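Side-chain contacts in glutathione synthetase-like effector 30 (Gpa-GSS30-apo) (PDB 5OET), which is a plant-parasitic nematode effector related to glutathione synthetase and probably keeps the ATP-grasp architecture of that ligase family: residues K337-P340 with Y341-L345; T348-M351 with Q352-T356; P437-R440 with D441-L445. All blocks are in the same frame, centred on the assembly; numbering follows the deposited sequence.

In the fold
The three contacts follow one another along the chain, from the body of the protein outward. Interactions 1 and 2 lie on successive short helices. Their centres are 16 Å apart, and they meet where Leu345 O approaches Met351 CB at 4.2 Å. Interaction 3 leads into strand 443-447; its centre is 13 Å from that of interaction 2. These two touch through Tyr444: Lys349 CG is 3.7 Å from Tyr444 OH, and Gln353 CG lies 3.7 Å from Tyr444 CD2. Interactions 1 and 3 do not touch; their nearest atoms are about 11 Å apart. His406 and Glu426 hold the magnesium ion, and Glu426 immediately precedes helix 427-434, on which Tyr443 and Leu445 pack.

Interaction 1 of 3, residues K337-P340 with Y341-L345; sequences KTPP and YIFAL
Pro339 puts its CB over one face of the Phe343 ring, crossing it at a slant. The contact follows a cis peptide bond before Pro339, in the loop that leads from strand 336-337, parallel to strand 306-314, to the short helix 342-345. Pro339 CB makes a CH-pi contact 4.0 Å from the centroid of the Phe343 ring. It sits over the face but is displaced toward the rim. Beside it, Pro339 CG reaches Phe343 CB at 3.6 Å. The benzyl group of Phe343 turns back toward the prolines because its CG stands beside the backbone N, with chi1 at -77°. Pro340 takes a different position. Its ring runs alongside that of Phe343, pointing the same way, and its CG is 4.0 Å from Phe343 CE1. More loosely, the same Pro340 CG faces Ile342 CG2 at 4.4 Å.

Outside the loop, Phe163 meets the Phe343 ring at an inclined angle, and Met485 packs on both Pro340 and Phe343. Tyr341 leaves on another course and stacks on Phe328, while its backbone N bonds to Asp331 OD2. Phe343 N bonds to Pro340 O at the entry to this weakly bonded helix, at 3.1 Å and nearly straight at 160°. The donor stands above the carbonyl plane, and this Pro340 O also lies at the edge of the Phe343 ring, 3.6 Å from CD1.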
loop_
_atom_site.group_PDB
_atom_site.type_symbol
_atom_site.label_atom_id
_atom_site.label_comp_id
_atom_site.label_asym_id
_atom_site.label_seq_id
_atom_site.Cartn_x
_atom_site.Cartn_y
_atom_site.Cartn_z
ATOM N N LYS A 337 17.992 -23.791 1.774
ATOM C CA LYS A 337 17.048 -23.488 2.861
ATOM C C LYS A 337 17.415 -22.155 3.483
ATOM O O LYS A 337 18.537 -21.668 3.312
ATOM C CB LYS A 337 17.057 -24.581 3.935
ATOM C CG LYS A 337 16.092 -25.734 3.680
ATOM C CD LYS A 337 16.526 -26.620 2.532
ATOM C CE LYS A 337 17.830 -27.341 2.822
ATOM N NZ LYS A 337 18.112 -28.380 1.793
ATOM N N THR A 338 16.467 -21.583 4.226
ATOM C CA THR A 338 16.511 -20.160 4.630
ATOM C C THR A 338 16.077 -19.926 6.093
ATOM O O THR A 338 15.066 -19.264 6.314
ATOM C CB THR A 338 15.561 -19.323 3.726
ATOM O OG1 THR A 338 14.202 -19.728 3.966
ATOM C CG2 THR A 338 15.900 -19.476 2.212
ATOM N N PRO A 339 16.799 -20.438 7.088
ATOM C CA PRO A 339 17.985 -21.241 6.917
ATOM C C PRO A 339 17.656 -22.695 7.201
ATOM O O PRO A 339 16.541 -23.000 7.597
ATOM C CB PRO A 339 18.917 -20.667 7.994
ATOM C CG PRO A 339 17.992 -20.253 9.092
ATOM C CD PRO A 339 16.612 -20.096 8.506
ATOM N N PRO A 340 18.623 -23.589 7.026
ATOM C CA PRO A 340 18.310 -24.977 7.367
ATOM C C PRO A 340 18.029 -25.173 8.848
ATOM O O PRO A 340 18.346 -24.315 9.654
ATOM C CB PRO A 340 19.552 -25.762 6.907
ATOM C CG PRO A 340 20.599 -24.745 6.597
ATOM C CD PRO A 340 19.904 -23.451 6.317
ATOM N N TYR A 341 17.454 -26.311 9.197
ATOM C CA TYR A 341 16.966 -26.547 10.558
ATOM C C TYR A 341 18.023 -26.453 11.648
ATOM O O TYR A 341 17.712 -26.009 12.748
ATOM C CB TYR A 341 16.190 -27.873 10.670
ATOM C CG TYR A 341 14.712 -27.646 10.734
ATOM C CD1 TYR A 341 14.123 -27.220 11.915
ATOM C CD2 TYR A 341 13.896 -27.809 9.605
ATOM C CE1 TYR A 341 12.757 -26.975 11.987
ATOM C CE2 TYR A 341 12.523 -27.581 9.666
ATOM C CZ TYR A 341 11.962 -27.159 10.868
ATOM O OH TYR A 341 10.610 -26.919 10.982
ATOM N N ILE A 342 19.265 -26.830 11.337
ATOM C CA ILE A 342 20.400 -26.712 12.280
ATOM C C ILE A 342 20.491 -25.341 12.963
ATOM O O ILE A 342 20.915 -25.249 14.123
ATOM C CB ILE A 342 21.751 -27.075 11.603
ATOM C CG1 ILE A 342 22.893 -27.143 12.614
ATOM C CG2 ILE A 342 22.132 -26.080 10.517
ATOM C CD1 ILE A 342 22.718 -28.200 13.669
ATOM N N PHE A 343 20.063 -24.290 12.258
ATOM C CA PHE A 343 20.124 -22.931 12.795
ATOM C C PHE A 343 19.130 -22.698 13.913
ATOM O O PHE A 343 19.383 -21.853 14.777
ATOM C CB PHE A 343 19.925 -21.900 11.693
ATOM C CG PHE A 343 21.136 -21.692 10.851
ATOM C CD1 PHE A 343 21.521 -22.641 9.940
ATOM C CD2 PHE A 343 21.898 -20.565 10.986
ATOM C CE1 PHE A 343 22.638 -22.462 9.151
ATOM C CE2 PHE A 343 23.012 -20.374 10.203
ATOM C CZ PHE A 343 23.391 -21.329 9.286
ATOM N N ALA A 344 18.021 -23.435 13.911
ATOM C CA ALA A 344 17.078 -23.392 15.028
ATOM C C ALA A 344 17.715 -23.850 16.344
ATOM O O ALA A 344 17.363 -23.328 17.404
ATOM C CB ALA A 344 15.851 -24.236 14.732
ATOM N N LEU A 345 18.631 -24.817 16.270
ATOM C CA LEU A 345 19.398 -25.266 17.433
ATOM C C LEU A 345 20.414 -24.190 17.912
ATOM O O LEU A 345 20.611 -23.996 19.112
ATOM C CB LEU A 345 20.103 -26.597 17.109
ATOM C CG LEU A 345 20.726 -27.395 18.254
ATOM C CD1 LEU A 345 19.702 -27.767 19.308
ATOM C CD2 LEU A 345 21.390 -28.649 17.711
#

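Interaction 2 of 3, residues T348-M351 with Q352-T356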
loop_
_atom_site.group_PDB
_atom_site.type_symbol
_atom_site.label_atom_id
_atom_site.label_comp_id
_atom_site.label_asym_id
_atom_site.label_seq_id
_atom_site.Cartn_x
_atom_site.Cartn_y
_atom_site.Cartn_z
ATOM N N THR A 348 18.504 -21.130 20.045
ATOM C CA THR A 348 17.823 -21.268 21.314
ATOM C C THR A 348 18.355 -20.201 22.249
ATOM O O THR A 348 19.451 -19.664 22.062
ATOM C CB THR A 348 18.025 -22.660 21.969
ATOM O OG1 THR A 348 19.409 -22.864 22.300
ATOM C CG2 THR A 348 17.517 -23.777 21.052
ATOM N N LYS A 349 17.568 -19.898 23.263
ATOM C CA LYS A 349 17.972 -18.937 24.275
ATOM C C LYS A 349 19.019 -19.563 25.184
ATOM O O LYS A 349 19.801 -18.848 25.786
ATOM C CB LYS A 349 16.771 -18.463 25.087
ATOM C CG LYS A 349 16.759 -16.982 25.416
ATOM C CD LYS A 349 15.318 -16.506 25.502
ATOM C CE LYS A 349 14.658 -16.421 24.124
ATOM N NZ LYS A 349 13.281 -16.969 24.209
ATOM N N ARG A 350 19.013 -20.888 25.295
ATOM C CA ARG A 350 20.095 -21.626 25.946
ATOM C C ARG A 350 21.469 -21.271 25.348
ATOM O O ARG A 350 22.423 -21.007 26.057
ATOM C CB ARG A 350 19.823 -23.127 25.823
ATOM C CG ARG A 350 20.945 -24.072 26.239
ATOM C CD ARG A 350 21.430 -23.794 27.634
ATOM N NE ARG A 350 22.536 -24.672 27.993
ATOM C CZ ARG A 350 23.248 -24.584 29.116
ATOM N NH1 ARG A 350 22.992 -23.649 30.008
ATOM N NH2 ARG A 350 24.225 -25.445 29.347
ATOM N N MET A 351 21.531 -21.254 24.033
ATOM C CA MET A 351 22.757 -21.017 23.292
ATOM C C MET A 351 23.207 -19.591 23.429
ATOM O O MET A 351 24.384 -19.312 23.502
ATOM C CB MET A 351 22.500 -21.310 21.810
ATOM C CG MET A 351 23.729 -21.300 20.927
ATOM S SD MET A 351 24.723 -22.735 21.273
ATOM C CE MET A 351 25.964 -22.107 22.419
ATOM N N GLN A 352 22.245 -18.683 23.425
ATOM C CA GLN A 352 22.526 -17.270 23.589
ATOM C C GLN A 352 23.122 -17.034 24.967
ATOM O O GLN A 352 24.085 -16.283 25.123
ATOM C CB GLN A 352 21.250 -16.465 23.381
ATOM C CG GLN A 352 20.729 -16.536 21.943
ATOM C CD GLN A 352 19.354 -15.922 21.787
ATOM O OE1 GLN A 352 19.130 -14.775 22.156
ATOM N NE2 GLN A 352 18.426 -16.683 21.224
ATOM N N GLN A 353 22.562 -17.715 25.957
ATOM C CA GLN A 353 23.085 -17.697 27.317
ATOM C C GLN A 353 24.451 -18.372 27.387
ATOM O O GLN A 353 25.331 -17.888 28.090
ATOM C CB GLN A 353 22.081 -18.349 28.282
ATOM C CG GLN A 353 22.493 -18.379 29.750
ATOM C CD GLN A 353 22.938 -19.748 30.225
ATOM O OE1 GLN A 353 22.278 -20.750 29.963
ATOM N NE2 GLN A 353 24.059 -19.797 30.933
ATOM N N VAL A 354 24.637 -19.470 26.656
ATOM C CA VAL A 354 25.951 -20.136 26.587
ATOM C C VAL A 354 27.031 -19.234 25.977
ATOM O O VAL A 354 28.164 -19.298 26.403
ATOM C CB VAL A 354 25.884 -21.520 25.879
ATOM C CG1 VAL A 354 27.280 -22.083 25.587
ATOM C CG2 VAL A 354 25.102 -22.523 26.727
ATOM N N PHE A 355 26.687 -18.379 25.020
ATOM C CA PHE A 355 27.678 -17.453 24.439
ATOM C C PHE A 355 28.174 -16.358 25.393
ATOM O O PHE A 355 29.170 -15.717 25.098
ATOM C CB PHE A 355 27.155 -16.800 23.143
ATOM C CG PHE A 355 27.204 -17.712 21.941
ATOM C CD1 PHE A 355 28.367 -18.375 21.600
ATOM C CD2 PHE A 355 26.095 -17.898 21.152
ATOM C CE1 PHE A 355 28.409 -19.202 20.506
ATOM C CE2 PHE A 355 26.137 -18.728 20.043
ATOM C CZ PHE A 355 27.291 -19.380 19.720
ATOM N N THR A 356 27.474 -16.139 26.510
ATOM C CA THR A 356 27.893 -15.176 27.537
ATOM C C THR A 356 28.941 -15.703 28.506
ATOM O O THR A 356 29.511 -14.928 29.255
ATOM C CB THR A 356 26.689 -14.628 28.346
ATOM O OG1 THR A 356 26.135 -15.644 29.201
ATOM C CG2 THR A 356 25.627 -14.071 27.403
#
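Met351 folds over the Phe355 ring one helical turn further on. Its CE sits above the middle of one face, 4.1 Å from the Phe355 centroid and 12° off the ring normal. The sulfur is further out and oblique, a Met-aromatic contact with Met351 SD 4.9 Å from the Phe355 centroid. Met351 CG is anti to the backbone N (chi1 -172°), and bends at the next two torsions bring the methyl back over the ring. The same CE also touches Val354 CG1, 3.4 Å away. Outside the helix, Tyr115 meets Phe355 edge-to-face.

Val354 also meets Arg350 with its other methyl. This CG2 lies over the centre of one guanidinium face, 3.6 Å from Arg350 NE. Gln353 comes instead to the guanidinium edge, with the amide and guanidinium planes 50° apart. The bond from Arg350 NH1 to Gln353 OE1, 3.0 Å, is weak because it is bent. Both groups have firmer partners elsewhere: Arg350 NE bonds to Ala128 O, and Gln353 NE2 to Gly384 O. Gln352 extends back beside Thr348; its NE2 bonds weakly to Thr348 O and more strongly to Glu185 OE2.

Backbone bonds from residue i+4 to i run through the segment, including Val354 N to Arg350 O at 2.8 Å. Thr348 OG1 accepts from Met351 N at 3.2 Å, the N-cap bond of a short alpha-helix.

Interaction 3 of 3, residues P437-R440 with D441-L445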
loop_
_atom_site.group_PDB
_atom_site.type_symbol
_atom_site.label_atom_id
_atom_site.label_comp_id
_atom_site.label_asym_id
_atom_site.label_seq_id
_atom_site.Cartn_x
_atom_site.Cartn_y
_atom_site.Cartn_z
ATOM N N PRO A 437 14.909 -30.426 40.369
ATOM C CA PRO A 437 16.141 -30.363 39.551
ATOM C C PRO A 437 15.971 -30.701 38.059
ATOM O O PRO A 437 16.820 -30.317 37.252
ATOM C CB PRO A 437 17.081 -31.361 40.242
ATOM C CG PRO A 437 16.169 -32.330 40.905
ATOM C CD PRO A 437 14.958 -31.541 41.334
ATOM N N ALA A 438 14.897 -31.412 37.709
ATOM C CA ALA A 438 14.503 -31.578 36.315
ATOM C C ALA A 438 14.318 -30.217 35.648
ATOM O O ALA A 438 14.850 -29.992 34.557
ATOM C CB ALA A 438 13.226 -32.402 36.203
ATOM N N ASP A 439 13.610 -29.313 36.324
ATOM C CA ASP A 439 13.344 -27.964 35.792
ATOM C C ASP A 439 14.583 -27.035 35.722
ATOM O O ASP A 439 14.610 -26.154 34.876
ATOM C CB ASP A 439 12.237 -27.263 36.596
ATOM C CG ASP A 439 10.828 -27.473 36.012
ATOM O OD1 ASP A 439 10.637 -27.336 34.779
ATOM O OD2 ASP A 439 9.907 -27.723 36.808
ATOM N N ARG A 440 15.565 -27.243 36.600
ATOM C CA ARG A 440 16.784 -26.424 36.638
ATOM C C ARG A 440 17.498 -26.280 35.294
ATOM O O ARG A 440 18.020 -25.206 34.986
ATOM C CB ARG A 440 17.784 -26.943 37.687
ATOM C CG ARG A 440 17.505 -26.405 39.075
ATOM C CD ARG A 440 18.338 -27.055 40.174
ATOM N NE ARG A 440 18.825 -26.133 41.210
ATOM C CZ ARG A 440 18.077 -25.401 42.044
ATOM N NH1 ARG A 440 16.747 -25.415 42.011
ATOM N NH2 ARG A 440 18.673 -24.622 42.935
ATOM N N ASP A 441 17.494 -27.335 34.479
ATOM C CA ASP A 441 18.169 -27.288 33.177
ATOM C C ASP A 441 17.425 -26.478 32.097
ATOM O O ASP A 441 17.950 -26.339 30.991
ATOM C CB ASP A 441 18.448 -28.715 32.663
ATOM C CG ASP A 441 19.283 -29.553 33.648
ATOM O OD1 ASP A 441 20.177 -28.979 34.309
ATOM O OD2 ASP A 441 19.040 -30.778 33.764
ATOM N N PHE A 442 16.232 -25.947 32.406
ATOM C CA PHE A 442 15.417 -25.158 31.453
ATOM C C PHE A 442 15.324 -23.664 31.761
ATOM O O PHE A 442 14.593 -22.945 31.078
ATOM C CB PHE A 442 13.989 -25.757 31.362
ATOM C CG PHE A 442 13.958 -27.135 30.751
ATOM C CD1 PHE A 442 14.271 -28.256 31.533
ATOM C CD2 PHE A 442 13.693 -27.319 29.379
ATOM C CE1 PHE A 442 14.301 -29.530 30.970
ATOM C CE2 PHE A 442 13.730 -28.595 28.818
ATOM C CZ PHE A 442 14.026 -29.697 29.613
ATOM N N TYR A 443 16.038 -23.199 32.783
ATOM C CA TYR A 443 16.001 -21.793 33.192
ATOM C C TYR A 443 17.403 -21.266 33.422
ATOM O O TYR A 443 18.320 -22.030 33.679
ATOM C CB TYR A 443 15.187 -21.614 34.487
ATOM C CG TYR A 443 13.703 -21.905 34.364
ATOM C CD1 TYR A 443 13.220 -23.183 34.547
ATOM C CD2 TYR A 443 12.789 -20.898 34.084
ATOM C CE1 TYR A 443 11.864 -23.475 34.463
ATOM C CE2 TYR A 443 11.421 -21.166 33.986
ATOM C CZ TYR A 443 10.963 -22.465 34.168
ATOM O OH TYR A 443 9.612 -22.758 34.098
ATOM N N TYR A 444 17.565 -19.949 33.332
ATOM C CA TYR A 444 18.808 -19.278 33.733
ATOM C C TYR A 444 18.554 -17.938 34.433
ATOM O O TYR A 444 17.455 -17.395 34.393
ATOM C CB TYR A 444 19.723 -19.086 32.526
ATOM C CG TYR A 444 19.191 -18.136 31.487
ATOM C CD1 TYR A 444 18.298 -18.567 30.515
ATOM C CD2 TYR A 444 19.589 -16.804 31.464
ATOM C CE1 TYR A 444 17.792 -17.693 29.564
ATOM C CE2 TYR A 444 19.091 -15.922 30.508
ATOM C CZ TYR A 444 18.201 -16.374 29.560
ATOM O OH TYR A 444 17.724 -15.495 28.614
ATOM N N LEU A 445 19.589 -17.431 35.094
ATOM C CA LEU A 445 19.557 -16.145 35.788
ATOM C C LEU A 445 20.210 -15.076 34.910
ATOM O O LEU A 445 21.314 -15.289 34.450
ATOM C CB LEU A 445 20.306 -16.231 37.117
ATOM C CG LEU A 445 19.524 -16.298 38.416
ATOM C CD1 LEU A 445 20.503 -16.272 39.587
ATOM C CD2 LEU A 445 18.546 -15.148 38.583
#
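The rings of Phe442 and Tyr443 both turn an edge toward the carbonyl oxygens of the preceding helical turn; neither face is used in this contact. Ala438 O and Asp439 O lie in the plane of the Phe442 ring, and Phe442 CD1 is 3.5 Å from Ala438 O. At the Tyr443 ring, Asp439 O is again in plane and at the edge, 3.3 Å from Tyr443 CD1. Aromatic C-H edges carry slight positive charge, so these approaches to carbonyl oxygens are probably mildly attractive. The Asp439 carboxylate runs alongside the Tyr443 ring and points the same way, with the two planes 72° apart. Its OD1 is 4.1 Å from Tyr443 CE1, a loose approach.

Asp439 O is near the edges of both rings. It also accepts the one hydrogen bond that crosses the contact, from Phe442 N at 3.0 Å and 161°. The donor stands well above the carbonyl plane. A type I beta turn from Arg440 to Tyr443 follows, and it carries the chain from the weakly bonded helical turn 437-440 into strand 443-447. That strand is an inner one of a four-stranded antiparallel sheet, between 384-386 and 408-412, consistent with the ATP-grasp fold of eukaryotic glutathione synthetases. In both rings CG stands beside the backbone N, with chi1 -66° in Phe442, which brings their edges back to the carbonyls.

The polar ends have partners outside the turn. Tyr443 OH bonds to Asp421 OD2, and Arg440 NH1 to Leu432 O. The backbone is held too: Asn413 ND2 bonds to the carbonyl Asp441 O.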